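Local atomic coordinates of cellulose binding protein (Clavibacter michiganensis, PDB entry 4JJO), a protein that probably hydrolyses internal beta-1,4-glucosidic linkages of cellulose as a whole enzyme, its expansin module, the part here, probably being a cellulose-binding, wall-loosening unit. Residues Leu52-Val63 and Leu77-Gly88. Numbering follows the deposited sequence.
Sequences LDVTGPKGTVRV and LDLSEEAFRALG
L87, on the last turn of helix 81-87, pushes its isobutyl group against the hairpin of strands 52-56 and 59-63. V54 and V61 both cross it at about a right angle: CD1 of L87 lies 3.6 Å from V54 CG1, and CG of L87 3.8 Å from V61 CG1. With chi1 at 68°, V61 holds CG1 between its own N and carbonyl carbon, aimed at the leucine. Farther along the strand V63 CG1 rests on A83 CB (3.6 Å), while L77 reaches tip to tip toward L52 and V54, its CD1 3.6 Å from V54 CG2.

The polar part lies at the hairpin turn. K58 N donates to L87 O at the helix end (2.9 Å, 147°). The extended K58 chain then runs past G88, and water 1 accepts from NZ and donates to R85 O. At the other helix end S80, the N-cap residue, accepts from A83 N with its OG.

On the hairpin's other face R62 grips D53 side-on with NE and NH2. The contact belongs to the double-psi beta-barrel domain of the expansin: strand 34-38 touches V63 and L77, strand 95-101 pairs with strand 52-56, and helix 81-87 runs nearly antiparallel to strand 59-63, its F84 turned from the hairpin to meet H9 edge-to-face and touch I95.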
loop_
_atom_site.group_PDB
_atom_site.type_symbol
_atom_site.label_atom_id
_atom_site.label_comp_id
_atom_site.label_asym_id
_atom_site.label_seq_id
_atom_site.Cartn_x
_atom_site.Cartn_y
_atom_site.Cartn_z
ATOM N N LEU A 52 2.121 -9.732 -2.695
ATOM C CA LEU A 52 2.775 -11.011 -2.472
ATOM C C LEU A 52 2.171 -12.054 -3.395
ATOM O O LEU A 52 0.952 -12.109 -3.554
ATOM C CB LEU A 52 2.573 -11.481 -1.028
ATOM C CG LEU A 52 2.913 -10.513 0.105
ATOM C CD1 LEU A 52 2.587 -11.158 1.449
ATOM C CD2 LEU A 52 4.366 -10.102 0.043
ATOM N N ASP A 53 3.017 -12.875 -4.010
ATOM C CA ASP A 53 2.541 -14.088 -4.662
ATOM C C ASP A 53 2.703 -15.238 -3.684
ATOM O O ASP A 53 3.821 -15.638 -3.363
ATOM C CB ASP A 53 3.299 -14.371 -5.961
ATOM C CG ASP A 53 2.698 -13.654 -7.148
ATOM O OD1 ASP A 53 1.541 -13.199 -7.035
ATOM O OD2 ASP A 53 3.371 -13.550 -8.194
ATOM N N VAL A 54 1.575 -15.754 -3.209
ATOM C CA VAL A 54 1.561 -16.773 -2.169
ATOM C C VAL A 54 1.245 -18.135 -2.764
ATOM O O VAL A 54 0.214 -18.310 -3.412
ATOM C CB VAL A 54 0.504 -16.448 -1.100
ATOM C CG1 VAL A 54 0.560 -17.461 0.027
ATOM C CG2 VAL A 54 0.707 -15.040 -0.563
ATOM N N THR A 55 2.136 -19.097 -2.538
ATOM C CA THR A 55 1.929 -20.458 -3.008
ATOM C C THR A 55 1.478 -21.351 -1.859
ATOM O O THR A 55 2.155 -21.462 -0.837
ATOM C CB THR A 55 3.209 -21.045 -3.625
ATOM O OG1 THR A 55 3.593 -20.265 -4.764
ATOM C CG2 THR A 55 2.981 -22.486 -4.056
ATOM N N GLY A 56 0.325 -21.980 -2.037
ATOM C CA GLY A 56 -0.192 -22.917 -1.060
ATOM C C GLY A 56 -0.552 -24.230 -1.720
ATOM O O GLY A 56 -0.202 -24.465 -2.876
ATOM N N PRO A 57 -1.269 -25.097 -0.990
ATOM C CA PRO A 57 -1.624 -26.445 -1.447
ATOM C C PRO A 57 -2.220 -26.492 -2.858
ATOM O O PRO A 57 -1.805 -27.317 -3.672
ATOM C CB PRO A 57 -2.666 -26.898 -0.421
ATOM C CG PRO A 57 -2.365 -26.125 0.799
ATOM C CD PRO A 57 -1.805 -24.806 0.351
ATOM N N LYS A 58 -3.175 -25.612 -3.142
ATOM C CA LYS A 58 -3.955 -25.697 -4.376
ATOM C C LYS A 58 -3.370 -24.904 -5.538
ATOM O O LYS A 58 -3.762 -25.104 -6.685
ATOM C CB LYS A 58 -5.393 -25.250 -4.114
ATOM C CG LYS A 58 -6.148 -26.225 -3.235
ATOM C CD LYS A 58 -7.590 -25.820 -3.004
ATOM C CE LYS A 58 -8.280 -26.843 -2.117
ATOM N NZ LYS A 58 -9.724 -26.559 -1.919
ATOM N N GLY A 59 -2.436 -24.008 -5.246
ATOM C CA GLY A 59 -1.822 -23.203 -6.284
ATOM C C GLY A 59 -1.245 -21.909 -5.751
ATOM O O GLY A 59 -0.739 -21.855 -4.633
ATOM N N THR A 60 -1.330 -20.860 -6.561
ATOM C CA THR A 60 -0.736 -19.576 -6.214
ATOM C C THR A 60 -1.714 -18.434 -6.445
ATOM O O THR A 60 -2.384 -18.376 -7.475
ATOM C CB THR A 60 0.531 -19.312 -7.043
ATOM O OG1 THR A 60 1.484 -20.355 -6.808
ATOM C CG2 THR A 60 1.148 -17.972 -6.671
ATOM N N VAL A 61 -1.790 -17.527 -5.476
ATOM C CA VAL A 61 -2.640 -16.350 -5.588
ATOM C C VAL A 61 -1.847 -15.095 -5.243
ATOM O O VAL A 61 -0.915 -15.137 -4.441
ATOM C CB VAL A 61 -3.863 -16.447 -4.657
ATOM C CG1 VAL A 61 -3.435 -16.366 -3.199
ATOM C CG2 VAL A 61 -4.869 -15.355 -4.982
ATOM N N ARG A 62 -2.221 -13.981 -5.862
ATOM C CA ARG A 62 -1.580 -12.703 -5.595
ATOM C C ARG A 62 -2.444 -11.887 -4.644
ATOM O O ARG A 62 -3.649 -11.752 -4.855
ATOM C CB ARG A 62 -1.364 -11.941 -6.900
ATOM C CG ARG A 62 -0.724 -10.573 -6.728
ATOM C CD ARG A 62 -0.206 -10.041 -8.056
ATOM N NE ARG A 62 0.887 -10.861 -8.568
ATOM C CZ ARG A 62 1.609 -10.572 -9.644
ATOM N NH1 ARG A 62 1.367 -9.473 -10.344
ATOM N NH2 ARG A 62 2.582 -11.389 -10.021
ATOM N N VAL A 63 -1.826 -11.356 -3.593
ATOM C CA VAL A 63 -2.552 -10.572 -2.600
ATOM C C VAL A 63 -1.897 -9.215 -2.360
ATOM O O VAL A 63 -0.673 -9.082 -2.407
ATOM C CB VAL A 63 -2.661 -11.325 -1.253
ATOM C CG1 VAL A 63 -3.567 -12.538 -1.388
ATOM C CG2 VAL A 63 -1.284 -11.729 -0.746
ATOM N N LEU A 77 1.352 -15.357 7.401
ATOM C CA LEU A 77 0.426 -14.415 6.788
ATOM C C LEU A 77 -0.986 -14.608 7.314
ATOM O O LEU A 77 -1.416 -15.729 7.580
ATOM C CB LEU A 77 0.402 -14.589 5.268
ATOM C CG LEU A 77 1.678 -14.357 4.459
ATOM C CD1 LEU A 77 1.373 -14.569 2.985
ATOM C CD2 LEU A 77 2.238 -12.967 4.693
ATOM N N ASP A 78 -1.709 -13.505 7.459
ATOM C CA ASP A 78 -3.131 -13.554 7.759
ATOM C C ASP A 78 -3.870 -13.184 6.479
ATOM O O ASP A 78 -4.037 -12.009 6.161
ATOM C CB ASP A 78 -3.478 -12.589 8.896
ATOM C CG ASP A 78 -4.578 -13.115 9.799
ATOM O OD1 ASP A 78 -4.985 -14.283 9.632
ATOM O OD2 ASP A 78 -5.029 -12.359 10.688
ATOM N N LEU A 79 -4.301 -14.201 5.740
ATOM C CA LEU A 79 -4.899 -13.999 4.428
ATOM C C LEU A 79 -6.370 -13.648 4.532
ATOM O O LEU A 79 -7.038 -14.018 5.493
ATOM C CB LEU A 79 -4.763 -15.267 3.583
ATOM C CG LEU A 79 -3.359 -15.676 3.145
ATOM C CD1 LEU A 79 -3.407 -17.050 2.502
ATOM C CD2 LEU A 79 -2.780 -14.656 2.182
ATOM N N SER A 80 -6.871 -12.926 3.535
ATOM C CA SER A 80 -8.305 -12.746 3.389
ATOM C C SER A 80 -8.920 -14.130 3.258
ATOM O O SER A 80 -8.282 -15.054 2.751
ATOM C CB SER A 80 -8.623 -11.923 2.142
ATOM O OG SER A 80 -8.142 -12.567 0.976
ATOM N N GLU A 81 -10.153 -14.276 3.723
ATOM C CA GLU A 81 -10.853 -15.545 3.595
ATOM C C GLU A 81 -10.814 -16.017 2.148
ATOM O O GLU A 81 -10.648 -17.206 1.877
ATOM C CB GLU A 81 -12.301 -15.407 4.068
ATOM C CG GLU A 81 -12.445 -15.210 5.569
ATOM C CD GLU A 81 -13.886 -15.006 5.996
ATOM O OE1 GLU A 81 -14.725 -14.652 5.140
ATOM O OE2 GLU A 81 -14.178 -15.200 7.193
ATOM N N GLU A 82 -10.947 -15.076 1.218
ATOM C CA GLU A 82 -11.037 -15.410 -0.199
ATOM C C GLU A 82 -9.715 -15.933 -0.755
ATOM O O GLU A 82 -9.700 -16.874 -1.552
ATOM C CB GLU A 82 -11.513 -14.198 -1.003
ATOM C CG GLU A 82 -12.973 -13.827 -0.749
ATOM C CD GLU A 82 -13.162 -12.973 0.498
ATOM O OE1 GLU A 82 -12.150 -12.580 1.117
ATOM O OE2 GLU A 82 -14.324 -12.692 0.859
ATOM N N ALA A 83 -8.611 -15.321 -0.342
ATOM C CA ALA A 83 -7.294 -15.788 -0.749
ATOM C C ALA A 83 -7.014 -17.156 -0.136
ATOM O O ALA A 83 -6.472 -18.046 -0.792
ATOM C CB ALA A 83 -6.224 -14.790 -0.335
ATOM N N PHE A 84 -7.394 -17.319 1.124
ATOM C CA PHE A 84 -7.185 -18.577 1.834
ATOM C C PHE A 84 -7.942 -19.730 1.176
ATOM O O PHE A 84 -7.413 -20.836 1.056
ATOM C CB PHE A 84 -7.617 -18.428 3.292
ATOM C CG PHE A 84 -7.253 -19.600 4.154
ATOM C CD1 PHE A 84 -6.131 -19.560 4.964
ATOM C CD2 PHE A 84 -8.030 -20.738 4.153
ATOM C CE1 PHE A 84 -5.797 -20.632 5.758
ATOM C CE2 PHE A 84 -7.698 -21.817 4.945
ATOM C CZ PHE A 84 -6.578 -21.765 5.748
ATOM N N ARG A 85 -9.176 -19.470 0.748
ATOM C CA ARG A 85 -9.991 -20.502 0.110
ATOM C C ARG A 85 -9.408 -20.919 -1.234
ATOM O O ARG A 85 -9.581 -22.057 -1.669
ATOM C CB ARG A 85 -11.429 -20.019 -0.095
ATOM C CG ARG A 85 -12.211 -19.820 1.185
ATOM C CD ARG A 85 -13.702 -19.926 0.932
ATOM N NE ARG A 85 -14.476 -19.543 2.108
ATOM C CZ ARG A 85 -14.945 -18.320 2.343
ATOM N NH1 ARG A 85 -14.737 -17.330 1.481
ATOM N NH2 ARG A 85 -15.633 -18.085 3.451
ATOM N N ALA A 86 -8.726 -19.990 -1.894
ATOM C CA ALA A 86 -8.142 -20.266 -3.198
ATOM C C ALA A 86 -6.940 -21.189 -3.051
ATOM O O ALA A 86 -6.632 -21.972 -3.950
ATOM C CB ALA A 86 -7.732 -18.974 -3.870
ATOM N N LEU A 87 -6.268 -21.093 -1.909
ATOM C CA LEU A 87 -5.064 -21.871 -1.656
ATOM C C LEU A 87 -5.333 -23.194 -0.949
ATOM O O LEU A 87 -4.573 -24.145 -1.116
ATOM C CB LEU A 87 -4.086 -21.048 -0.818
ATOM C CG LEU A 87 -3.521 -19.795 -1.484
ATOM C CD1 LEU A 87 -2.537 -19.106 -0.561
ATOM C CD2 LEU A 87 -2.864 -20.153 -2.804
ATOM N N GLY A 88 -6.404 -23.260 -0.162
ATOM C CA GLY A 88 -6.667 -24.435 0.651
ATOM C C GLY A 88 -8.125 -24.591 1.032
ATOM O O GLY A 88 -8.962 -23.752 0.698
HETATM O O HOH W 1 -11.139 -24.282 -1.531
#